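Local coordinates for protein transcriptional regulator (LacI family) (Clostridium acetobutylicum ATCC 824, PDB 3G85) that probably binds DNA as a LacI-family transcription factor, pairing a DNA-binding region with a periplasmic binding protein-like domain that in relatives senses small molecules, at residues Y127-E136 with G157-A168; N111-F122 with N144-K155. All coordinates share one frame; numbering follows the deposited sequence.

Contact 1: residues Y127-E136 with G157-A168; sequences YKSAAAILTE and GIKISENHIIAA
The His164 imidazole turns a ring edge to Ala130 O, which lies near the ring plane, while Ser161 CB sits over one face, offset toward the rim. A water joins these groups: it donates to Ala130 O, accepts from Ser161 N and lies 2.8 Å from His164 ND1. The ring itself touches the other segment little; at its base His164 CB packs 3.9 Å from Ala131 CB. His164 O receives Ala132 N at 2.9 Å, and the ladder continues through Ile166 N to Ala132 O, Leu134 N to Ile166 O and Ala168 N to Leu134 O; in the last of these the donor stands 52° out of the carbonyl plane. This is the parallel pairing of a right-handed beta-alpha-beta crossover through helix 140-155, and strand 165-167 forms an outer edge of the sheet in its Rossmann-like domain. On the face turned to that helix, the side chains of Leu134 and Ile165 cross obliquely, with CD1 of Leu134 3.6 Å from CG2 of Ile165. Ile133 and Ile166 occupy the other face, which helices 172-182 and 197-209 cover; there Ile133 CG2, placed anti to the backbone N (chi1 -63° for CG1), touches Ala168 CB at 3.6 Å. Upstream, the chains separate round the 162-163 turn but pair again at Ser129 and Lys159, with Lys159 N bonded to Lys128 O and Ala130 N to Lys159 O. Beside this bridge Ile160 CD1 presses against Ala130 CB at 3.4 Å, a tight carbon contact, while Ile158 CG2 reaches the same methyl from 3.9 Å.

Contact 2: residues N111-F122 with N144-K155; sequences NYKMGEKASLLF and NRNKGFIETCHK
Gly115 and Gly148 bring helices 111-124 and 140-155 into backbone contact, with Gly115 C only 3.6 Å from Gly148 C. The two helices lie on one flank of the Rossmann-like domain's sheet, and their segment axes approach to 6.3 Å at a crossing angle of -39°. At the glycines, CA-H groups face carbonyls in both directions: Gly115 CA toward Arg145 O and Gly148 CA toward Tyr112 O. Tyr112, with CG anti to the backbone N (chi1 -172°), lays its ring over Gly148 CA, which stands 3.5 Å from the centroid in a CH-pi contact. The close part continues into the domain interior, where Phe149 fits as a knob among Gly115, Ala118, Ser119 and Phe122. Its CE1 meets Phe122 CD2 at 3.5 Å; the rings touch rim to rim with planes at 83°, and Cys153 SG lies over one Phe149 face. Thr152 is another knob, as is Tyr112; its CG2 is pressed to 3.5 Å from Ser119 CB, while its OG1 donates to Gly148 O, which also accepts Thr152 N.

The solvent side is looser and more polar. Here the Tyr112 phenol donates to Glu151 OE1 on the anti side of the carboxylate, and a water bridges Glu116 OE2 and Thr152 OG1. A separate polar group, with Asn111 and Arg145 buried, lies at the start of helix 111-124. Another water links the Asn111 and Asn144 amides, Asn111 ND2 also bonds Asn98, and Arg145 NH2 hydrogen-bonds a glycerol, probably from the crystallisation liquor. Arg145 bends at chi3 to send NH1 to Asn111 OD1 at 2.8 Å, tilted from the amide plane.

The segments of contacts 1 and 2 alternate along the chain, helix 111-124 leading into strand 131-134 and that strand into helix 140-155. Their centres lie 12 Å apart. Short turns link the two contacts, and probable backbone hydrogen bonds span them: Tyr127 N to Phe122 O, 3.2 Å, and Ile158 N to Cys153 O, 2.9 Å. Side chains of contact 1 also pack on helix 140-155: Ile160 CD1, from the loop before strand 165-167, lies 3.7 Å from Cys153 SG, and Leu134 CD2 lies 3.3 Å from Asn146 OD1. The glycerol site adjoins contact 2 through Arg145, and may mark a pocket.

Contact 1: residues Y127-E136 with G157-A168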
loop_
_atom_site.group_PDB
_atom_site.type_symbol
_atom_site.label_atom_id
_atom_site.label_comp_id
_atom_site.label_asym_id
_atom_site.label_seq_id
_atom_site.Cartn_x
_atom_site.Cartn_y
_atom_site.Cartn_z
ATOM N N TYR A 127 -1.473 -17.584 -18.905
ATOM C CA TYR A 127 -2.637 -18.014 -18.145
ATOM C C TYR A 127 -3.890 -17.508 -18.823
ATOM O O TYR A 127 -3.903 -16.405 -19.368
ATOM C CB TYR A 127 -2.584 -17.495 -16.701
ATOM C CG TYR A 127 -1.611 -18.243 -15.849
ATOM C CD1 TYR A 127 -1.915 -19.509 -15.377
ATOM C CD2 TYR A 127 -0.380 -17.681 -15.506
ATOM C CE1 TYR A 127 -1.026 -20.203 -14.593
ATOM C CE2 TYR A 127 0.520 -18.366 -14.720
ATOM C CZ TYR A 127 0.190 -19.630 -14.273
ATOM O OH TYR A 127 1.057 -20.328 -13.494
ATOM N N LYS A 128 -4.948 -18.304 -18.778
ATOM C CA LYS A 128 -6.160 -17.961 -19.491
ATOM C C LYS A 128 -7.267 -17.413 -18.610
ATOM O O LYS A 128 -8.216 -16.805 -19.101
ATOM C CB LYS A 128 -6.624 -19.154 -20.364
ATOM C CG LYS A 128 -5.708 -19.365 -21.585
ATOM C CD LYS A 128 -5.949 -18.282 -22.642
ATOM C CE LYS A 128 -4.763 -18.114 -23.637
ATOM N NZ LYS A 128 -4.059 -16.776 -23.537
ATOM N N SER A 129 -7.148 -17.606 -17.296
ATOM C CA SER A 129 -8.035 -16.904 -16.360
ATOM C C SER A 129 -7.355 -16.704 -15.000
ATOM O O SER A 129 -6.312 -17.263 -14.735
ATOM C CB SER A 129 -9.357 -17.641 -16.180
ATOM O OG SER A 129 -9.101 -18.900 -15.614
ATOM N N ALA A 130 -7.959 -15.867 -14.165
ATOM C CA ALA A 130 -7.379 -15.560 -12.859
ATOM C C ALA A 130 -8.489 -15.308 -11.870
ATOM O O ALA A 130 -9.614 -14.942 -12.259
ATOM C CB ALA A 130 -6.433 -14.350 -12.952
ATOM N N ALA A 131 -8.169 -15.503 -10.590
ATOM C CA ALA A 131 -9.031 -15.079 -9.500
ATOM C C ALA A 131 -8.315 -13.956 -8.722
ATOM O O ALA A 131 -7.114 -13.741 -8.918
ATOM C CB ALA A 131 -9.345 -16.239 -8.568
ATOM N N ALA A 132 -9.074 -13.236 -7.899
ATOM C CA ALA A 132 -8.517 -12.140 -7.096
ATOM C C ALA A 132 -9.147 -12.170 -5.715
ATOM O O ALA A 132 -10.376 -12.288 -5.574
ATOM C CB ALA A 132 -8.756 -10.781 -7.778
ATOM N N ILE A 133 -8.308 -12.133 -4.690
ATOM C CA ILE A 133 -8.788 -12.015 -3.335
ATOM C C ILE A 133 -8.415 -10.620 -2.876
ATOM O O ILE A 133 -7.219 -10.270 -2.832
ATOM C CB ILE A 133 -8.158 -13.072 -2.427
ATOM C CG1 ILE A 133 -8.574 -14.494 -2.892
ATOM C CG2 ILE A 133 -8.553 -12.840 -0.977
ATOM C CD1 ILE A 133 -7.846 -15.581 -2.117
ATOM N N LEU A 134 -9.446 -9.843 -2.553
ATOM C CA LEU A 134 -9.315 -8.421 -2.304
ATOM C C LEU A 134 -9.871 -8.021 -0.974
ATOM O O LEU A 134 -11.072 -8.207 -0.692
ATOM C CB LEU A 134 -10.051 -7.631 -3.389
ATOM C CG LEU A 134 -9.627 -7.909 -4.841
ATOM C CD1 LEU A 134 -10.584 -7.185 -5.812
ATOM C CD2 LEU A 134 -8.167 -7.533 -5.148
ATOM N N THR A 135 -9.015 -7.414 -0.169
ATOM C CA THR A 135 -9.477 -6.672 0.972
ATOM C C THR A 135 -10.039 -5.296 0.529
ATOM O O THR A 135 -9.592 -4.718 -0.476
ATOM C CB THR A 135 -8.367 -6.539 1.993
ATOM O OG1 THR A 135 -8.911 -6.003 3.207
ATOM C CG2 THR A 135 -7.197 -5.643 1.454
ATOM N N GLU A 136 -11.044 -4.794 1.246
ATOM C CA GLU A 136 -11.744 -3.566 0.814
ATOM C C GLU A 136 -10.788 -2.370 0.660
ATOM O O GLU A 136 -9.856 -2.202 1.454
ATOM C CB GLU A 136 -12.873 -3.215 1.796
ATOM C CG GLU A 136 -12.352 -2.734 3.159
ATOM C CD GLU A 136 -13.471 -2.286 4.103
ATOM O OE1 GLU A 136 -14.492 -1.714 3.619
ATOM O OE2 GLU A 136 -13.305 -2.511 5.322
ATOM N N GLY A 157 -6.463 -10.989 -22.611
ATOM C CA GLY A 157 -7.161 -12.261 -22.784
ATOM C C GLY A 157 -7.150 -13.157 -21.563
ATOM O O GLY A 157 -7.210 -14.393 -21.685
ATOM N N ILE A 158 -7.055 -12.553 -20.381
ATOM C CA ILE A 158 -7.178 -13.303 -19.123
ATOM C C ILE A 158 -8.571 -13.046 -18.557
ATOM O O ILE A 158 -8.907 -11.899 -18.212
ATOM C CB ILE A 158 -6.083 -12.896 -18.098
ATOM C CG1 ILE A 158 -4.677 -13.111 -18.686
ATOM C CG2 ILE A 158 -6.268 -13.667 -16.787
ATOM C CD1 ILE A 158 -3.529 -12.533 -17.831
ATOM N N LYS A 159 -9.399 -14.092 -18.488
ATOM C CA LYS A 159 -10.769 -13.944 -17.973
ATOM C C LYS A 159 -10.745 -13.781 -16.452
ATOM O O LYS A 159 -10.079 -14.533 -15.779
ATOM C CB LYS A 159 -11.638 -15.164 -18.341
ATOM C CG LYS A 159 -13.124 -15.013 -17.951
ATOM C CD LYS A 159 -13.959 -16.299 -18.204
ATOM C CE LYS A 159 -15.434 -16.095 -17.763
ATOM N NZ LYS A 159 -16.216 -17.391 -17.598
ATOM N N ILE A 160 -11.452 -12.789 -15.926
ATOM C CA ILE A 160 -11.725 -12.742 -14.497
ATOM C C ILE A 160 -13.216 -12.677 -14.292
ATOM O O ILE A 160 -13.799 -11.583 -14.291
ATOM C CB ILE A 160 -11.128 -11.516 -13.727
ATOM C CG1 ILE A 160 -9.798 -11.047 -14.306
ATOM C CG2 ILE A 160 -11.036 -11.820 -12.213
ATOM C CD1 ILE A 160 -8.687 -12.002 -14.012
ATOM N N SER A 161 -13.810 -13.845 -14.073
ATOM C CA SER A 161 -15.220 -13.958 -13.717
ATOM C C SER A 161 -15.483 -13.235 -12.400
ATOM O O SER A 161 -14.683 -13.322 -11.463
ATOM C CB SER A 161 -15.605 -15.433 -13.621
ATOM O OG SER A 161 -15.039 -16.162 -14.717
ATOM N N GLU A 162 -16.607 -12.512 -12.344
ATOM C CA GLU A 162 -16.963 -11.658 -11.196
ATOM C C GLU A 162 -17.068 -12.443 -9.902
ATOM O O GLU A 162 -16.813 -11.923 -8.820
ATOM C CB GLU A 162 -18.291 -10.967 -11.469
ATOM C CG GLU A 162 -18.581 -9.790 -10.558
ATOM C CD GLU A 162 -19.950 -9.194 -10.835
ATOM O OE1 GLU A 162 -20.516 -9.479 -11.933
ATOM O OE2 GLU A 162 -20.458 -8.458 -9.955
ATOM N N ASN A 163 -17.445 -13.709 -10.016
ATOM C CA ASN A 163 -17.548 -14.538 -8.843
ATOM C C ASN A 163 -16.190 -15.077 -8.421
ATOM O O ASN A 163 -16.069 -15.739 -7.385
ATOM C CB ASN A 163 -18.514 -15.694 -9.077
ATOM C CG ASN A 163 -17.949 -16.710 -10.024
ATOM O OD1 ASN A 163 -17.583 -16.377 -11.149
ATOM N ND2 ASN A 163 -17.861 -17.954 -9.575
ATOM N N HIS A 164 -15.156 -14.804 -9.212
ATOM C CA HIS A 164 -13.797 -15.175 -8.785
ATOM C C HIS A 164 -13.040 -14.031 -8.177
ATOM O O HIS A 164 -11.841 -14.088 -8.080
ATOM C CB HIS A 164 -12.982 -15.783 -9.918
ATOM C CG HIS A 164 -13.509 -17.099 -10.376
ATOM N ND1 HIS A 164 -13.069 -17.714 -11.529
ATOM C CD2 HIS A 164 -14.446 -17.917 -9.839
ATOM C CE1 HIS A 164 -13.707 -18.863 -11.677
ATOM N NE2 HIS A 164 -14.547 -19.009 -10.665
ATOM N N ILE A 165 -13.765 -12.982 -7.823
ATOM C CA ILE A 165 -13.268 -11.927 -6.984
ATOM C C ILE A 165 -13.905 -12.171 -5.614
ATOM O O ILE A 165 -15.141 -12.213 -5.474
ATOM C CB ILE A 165 -13.620 -10.542 -7.569
ATOM C CG1 ILE A 165 -12.889 -10.341 -8.906
ATOM C CG2 ILE A 165 -13.222 -9.461 -6.610
ATOM C CD1 ILE A 165 -13.513 -9.299 -9.798
ATOM N N ILE A 166 -13.055 -12.401 -4.618
ATOM C CA ILE A 166 -13.501 -12.826 -3.295
ATOM C C ILE A 166 -13.046 -11.774 -2.291
ATOM O O ILE A 166 -11.836 -11.471 -2.225
ATOM C CB ILE A 166 -12.875 -14.207 -2.929
ATOM C CG1 ILE A 166 -13.259 -15.265 -3.976
ATOM C CG2 ILE A 166 -13.245 -14.649 -1.534
ATOM C CD1 ILE A 166 -12.514 -16.585 -3.843
ATOM N N ALA A 167 -13.996 -11.213 -1.544
ATOM C CA ALA A 167 -13.680 -10.261 -0.484
ATOM C C ALA A 167 -12.938 -10.992 0.631
ATOM O O ALA A 167 -13.208 -12.184 0.893
ATOM C CB ALA A 167 -14.945 -9.587 0.062
ATOM N N ALA A 168 -12.012 -10.289 1.284
ATOM C CA ALA A 168 -11.311 -10.837 2.451
ATOM C C ALA A 168 -10.936 -9.755 3.447
ATOM O O ALA A 168 -10.720 -8.588 3.075
ATOM C CB ALA A 168 -10.038 -11.573 1.999
HETATM O O HOH W 1 -9.074 -17.057 -21.678
HETATM O O HOH W 2 -6.480 -15.545 -24.077
HETATM O O HOH W 3 -11.924 -16.106 -13.530
HETATM O O HOH W 4 -11.794 -6.112 3.676
#

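Contact 2: residues N111-F122 with N144-K155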
loop_
_atom_site.group_PDB
_atom_site.type_symbol
_atom_site.label_atom_id
_atom_site.label_comp_id
_atom_site.label_asym_id
_atom_site.label_seq_id
_atom_site.Cartn_x
_atom_site.Cartn_y
_atom_site.Cartn_z
ATOM N N ASN A 111 -0.082 3.267 -8.750
ATOM C CA ASN A 111 -0.950 2.190 -8.285
ATOM C C ASN A 111 -1.483 1.367 -9.439
ATOM O O ASN A 111 -1.373 0.174 -9.427
ATOM C CB ASN A 111 -2.083 2.797 -7.452
ATOM C CG ASN A 111 -1.565 3.401 -6.166
ATOM O OD1 ASN A 111 -1.119 2.675 -5.280
ATOM N ND2 ASN A 111 -1.573 4.740 -6.075
ATOM N N TYR A 112 -2.060 2.037 -10.435
ATOM C CA TYR A 112 -2.532 1.337 -11.617
ATOM C C TYR A 112 -1.426 0.470 -12.234
ATOM O O TYR A 112 -1.654 -0.698 -12.532
ATOM C CB TYR A 112 -3.109 2.340 -12.609
ATOM C CG TYR A 112 -3.800 1.680 -13.792
ATOM C CD1 TYR A 112 -5.183 1.500 -13.798
ATOM C CD2 TYR A 112 -3.057 1.224 -14.894
ATOM C CE1 TYR A 112 -5.821 0.883 -14.884
ATOM C CE2 TYR A 112 -3.690 0.633 -15.976
ATOM C CZ TYR A 112 -5.068 0.466 -15.960
ATOM O OH TYR A 112 -5.694 -0.138 -17.051
ATOM N N LYS A 113 -0.230 1.020 -12.435
ATOM C CA LYS A 113 0.863 0.238 -13.007
ATOM C C LYS A 113 1.288 -0.954 -12.153
ATOM O O LYS A 113 1.771 -1.932 -12.694
ATOM C CB LYS A 113 2.108 1.068 -13.353
ATOM C CG LYS A 113 1.922 2.009 -14.553
ATOM C CD LYS A 113 3.261 2.664 -14.881
ATOM C CE LYS A 113 3.161 3.516 -16.158
ATOM N NZ LYS A 113 2.297 4.714 -15.903
HETATM N N MSE A 114 1.159 -0.871 -10.828
HETATM C CA MSE A 114 1.413 -2.062 -10.006
HETATM C C MSE A 114 0.480 -3.231 -10.341
HETATM O O MSE A 114 0.940 -4.369 -10.513
HETATM C CB MSE A 114 1.282 -1.721 -8.517
HETATM C CG MSE A 114 2.396 -0.757 -8.046
HETATM SE SE MSE A 114 2.181 -0.384 -6.149
HETATM C CE MSE A 114 2.793 -2.097 -5.420
ATOM N N GLY A 115 -0.826 -2.957 -10.396
ATOM C CA GLY A 115 -1.802 -3.988 -10.813
ATOM C C GLY A 115 -1.475 -4.511 -12.200
ATOM O O GLY A 115 -1.513 -5.722 -12.483
ATOM N N GLU A 116 -1.170 -3.577 -13.090
ATOM C CA GLU A 116 -0.756 -3.935 -14.439
ATOM C C GLU A 116 0.437 -4.897 -14.476
ATOM O O GLU A 116 0.405 -5.884 -15.210
ATOM C CB GLU A 116 -0.470 -2.659 -15.223
ATOM C CG GLU A 116 -0.071 -2.847 -16.683
ATOM C CD GLU A 116 0.131 -1.496 -17.360
ATOM O OE1 GLU A 116 1.000 -0.718 -16.908
ATOM O OE2 GLU A 116 -0.600 -1.206 -18.330
ATOM N N LYS A 117 1.502 -4.633 -13.711
ATOM C CA LYS A 117 2.622 -5.571 -13.664
ATOM C C LYS A 117 2.211 -6.969 -13.203
ATOM O O LYS A 117 2.769 -7.946 -13.693
ATOM C CB LYS A 117 3.752 -5.080 -12.738
ATOM C CG LYS A 117 4.414 -3.775 -13.132
ATOM C CD LYS A 117 5.645 -3.492 -12.234
ATOM C CE LYS A 117 6.031 -2.012 -12.384
ATOM N NZ LYS A 117 7.238 -1.654 -11.590
ATOM N N ALA A 118 1.307 -7.066 -12.217
ATOM C CA ALA A 118 0.855 -8.385 -11.740
ATOM C C ALA A 118 0.144 -9.113 -12.889
ATOM O O ALA A 118 0.441 -10.276 -13.174
ATOM C CB ALA A 118 -0.055 -8.241 -10.539
ATOM N N SER A 119 -0.747 -8.404 -13.573
ATOM C CA SER A 119 -1.434 -8.968 -14.739
ATOM C C SER A 119 -0.504 -9.408 -15.861
ATOM O O SER A 119 -0.649 -10.521 -16.391
ATOM C CB SER A 119 -2.459 -7.995 -15.291
ATOM O OG SER A 119 -3.129 -8.636 -16.373
ATOM N N LEU A 120 0.448 -8.547 -16.224
ATOM C CA LEU A 120 1.396 -8.871 -17.299
ATOM C C LEU A 120 2.286 -10.062 -16.979
ATOM O O LEU A 120 2.731 -10.762 -17.889
ATOM C CB LEU A 120 2.214 -7.629 -17.721
ATOM C CG LEU A 120 1.363 -6.512 -18.360
ATOM C CD1 LEU A 120 2.152 -5.216 -18.593
ATOM C CD2 LEU A 120 0.644 -6.961 -19.656
ATOM N N LEU A 121 2.559 -10.313 -15.697
ATOM C CA LEU A 121 3.320 -11.506 -15.329
ATOM C C LEU A 121 2.500 -12.752 -15.702
ATOM O O LEU A 121 3.036 -13.738 -16.242
ATOM C CB LEU A 121 3.656 -11.506 -13.817
ATOM C CG LEU A 121 4.520 -12.663 -13.276
ATOM C CD1 LEU A 121 5.227 -12.330 -12.008
ATOM C CD2 LEU A 121 3.722 -13.940 -13.060
ATOM N N PHE A 122 1.209 -12.721 -15.385
ATOM C CA PHE A 122 0.301 -13.818 -15.751
ATOM C C PHE A 122 0.155 -13.923 -17.285
ATOM O O PHE A 122 0.155 -15.036 -17.832
ATOM C CB PHE A 122 -1.083 -13.622 -15.114
ATOM C CG PHE A 122 -1.090 -13.781 -13.588
ATOM C CD1 PHE A 122 -0.269 -14.725 -12.973
ATOM C CD2 PHE A 122 -1.929 -12.997 -12.789
ATOM C CE1 PHE A 122 -0.272 -14.884 -11.569
ATOM C CE2 PHE A 122 -1.959 -13.177 -11.395
ATOM C CZ PHE A 122 -1.126 -14.132 -10.798
ATOM N N ASN A 144 -7.320 1.716 -7.601
ATOM C CA ASN A 144 -6.509 1.765 -8.813
ATOM C C ASN A 144 -5.610 0.580 -9.004
ATOM O O ASN A 144 -5.396 0.176 -10.130
ATOM C CB ASN A 144 -5.727 3.077 -8.899
ATOM C CG ASN A 144 -6.630 4.232 -9.188
ATOM O OD1 ASN A 144 -7.736 4.041 -9.693
ATOM N ND2 ASN A 144 -6.197 5.440 -8.833
ATOM N N ARG A 145 -5.060 0.014 -7.916
ATOM C CA ARG A 145 -4.248 -1.203 -8.067
ATOM C C ARG A 145 -5.113 -2.338 -8.612
ATOM O O ARG A 145 -4.687 -3.128 -9.483
ATOM C CB ARG A 145 -3.571 -1.619 -6.733
ATOM C CG ARG A 145 -2.381 -0.748 -6.388
ATOM C CD ARG A 145 -1.532 -1.263 -5.213
ATOM N NE ARG A 145 -2.147 -1.318 -3.884
ATOM C CZ ARG A 145 -2.168 -0.333 -2.977
ATOM N NH1 ARG A 145 -1.659 0.856 -3.238
ATOM N NH2 ARG A 145 -2.720 -0.548 -1.791
ATOM N N ASN A 146 -6.332 -2.431 -8.092
ATOM C CA ASN A 146 -7.245 -3.476 -8.564
ATOM C C ASN A 146 -7.633 -3.285 -10.024
ATOM O O ASN A 146 -7.616 -4.249 -10.807
ATOM C CB ASN A 146 -8.499 -3.521 -7.709
ATOM C CG ASN A 146 -8.204 -3.908 -6.275
ATOM O OD1 ASN A 146 -7.184 -4.519 -5.983
ATOM N ND2 ASN A 146 -9.112 -3.539 -5.367
ATOM N N LYS A 147 -7.966 -2.045 -10.360
ATOM C CA LYS A 147 -8.343 -1.657 -11.720
ATOM C C LYS A 147 -7.202 -1.951 -12.675
ATOM O O LYS A 147 -7.427 -2.496 -13.760
ATOM C CB LYS A 147 -8.706 -0.170 -11.801
ATOM C CG LYS A 147 -9.927 0.255 -10.967
ATOM C CD LYS A 147 -10.282 1.718 -11.272
ATOM C CE LYS A 147 -11.627 2.101 -10.671
ATOM N NZ LYS A 147 -11.476 3.502 -10.166
ATOM N N GLY A 148 -5.972 -1.633 -12.258
ATOM C CA GLY A 148 -4.794 -1.950 -13.067
ATOM C C GLY A 148 -4.699 -3.443 -13.387
ATOM O O GLY A 148 -4.397 -3.819 -14.532
ATOM N N PHE A 149 -4.947 -4.290 -12.393
ATOM C CA PHE A 149 -4.917 -5.735 -12.597
ATOM C C PHE A 149 -6.063 -6.205 -13.518
ATOM O O PHE A 149 -5.829 -6.903 -14.499
ATOM C CB PHE A 149 -4.984 -6.514 -11.263
ATOM C CG PHE A 149 -4.901 -8.007 -11.441
ATOM C CD1 PHE A 149 -3.684 -8.599 -11.736
ATOM C CD2 PHE A 149 -6.050 -8.821 -11.346
ATOM C CE1 PHE A 149 -3.567 -9.975 -11.907
ATOM C CE2 PHE A 149 -5.965 -10.219 -11.552
ATOM C CZ PHE A 149 -4.734 -10.801 -11.849
ATOM N N ILE A 150 -7.283 -5.822 -13.166
ATOM C CA ILE A 150 -8.503 -6.275 -13.835
ATOM C C ILE A 150 -8.546 -5.832 -15.311
ATOM O O ILE A 150 -8.739 -6.664 -16.202
ATOM C CB ILE A 150 -9.766 -5.776 -13.061
ATOM C CG1 ILE A 150 -9.827 -6.380 -11.652
ATOM C CG2 ILE A 150 -11.066 -6.074 -13.819
ATOM C CD1 ILE A 150 -9.556 -7.844 -11.634
ATOM N N GLU A 151 -8.353 -4.537 -15.544
ATOM C CA GLU A 151 -8.315 -3.968 -16.895
ATOM C C GLU A 151 -7.203 -4.552 -17.755
ATOM O O GLU A 151 -7.394 -4.785 -18.953
ATOM C CB GLU A 151 -8.225 -2.442 -16.859
ATOM C CG GLU A 151 -9.510 -1.774 -16.301
ATOM C CD GLU A 151 -9.459 -0.250 -16.169
ATOM O OE1 GLU A 151 -8.578 0.421 -16.760
ATOM O OE2 GLU A 151 -10.353 0.291 -15.460
ATOM N N THR A 152 -6.036 -4.784 -17.152
ATOM C CA THR A 152 -4.925 -5.357 -17.874
ATOM C C THR A 152 -5.214 -6.807 -18.218
ATOM O O THR A 152 -4.798 -7.299 -19.280
ATOM C CB THR A 152 -3.579 -5.176 -17.107
ATOM O OG1 THR A 152 -3.370 -3.769 -16.842
ATOM C CG2 THR A 152 -2.411 -5.734 -17.904
ATOM N N CYS A 153 -5.926 -7.500 -17.338
ATOM C CA CYS A 153 -6.289 -8.879 -17.637
ATOM C C CYS A 153 -7.214 -8.904 -18.855
ATOM O O CYS A 153 -6.986 -9.688 -19.770
ATOM C CB CYS A 153 -6.964 -9.555 -16.452
ATOM S SG CYS A 153 -5.782 -10.106 -15.208
ATOM N N HIS A 154 -8.244 -8.059 -18.839
ATOM C CA HIS A 154 -9.187 -7.938 -19.972
ATOM C C HIS A 154 -8.456 -7.637 -21.293
ATOM O O HIS A 154 -8.778 -8.231 -22.320
ATOM C CB HIS A 154 -10.236 -6.859 -19.709
ATOM C CG HIS A 154 -11.119 -7.130 -18.517
ATOM N ND1 HIS A 154 -11.925 -6.158 -17.953
ATOM C CD2 HIS A 154 -11.316 -8.255 -17.781
ATOM C CE1 HIS A 154 -12.591 -6.678 -16.932
ATOM N NE2 HIS A 154 -12.230 -7.946 -16.801
ATOM N N LYS A 155 -7.479 -6.722 -21.265
ATOM C CA LYS A 155 -6.689 -6.383 -22.451
ATOM C C LYS A 155 -5.838 -7.522 -22.962
ATOM O O LYS A 155 -5.506 -7.557 -24.152
ATOM C CB LYS A 155 -5.822 -5.162 -22.189
ATOM C CG LYS A 155 -6.674 -3.945 -22.054
ATOM C CD LYS A 155 -5.927 -2.717 -21.635
ATOM C CE LYS A 155 -6.966 -1.652 -21.332
ATOM N NZ LYS A 155 -6.412 -0.271 -21.355
HETATM O O HOH W 5 -3.321 5.964 -8.267
HETATM O O HOH W 6 -2.946 -2.146 -18.966
#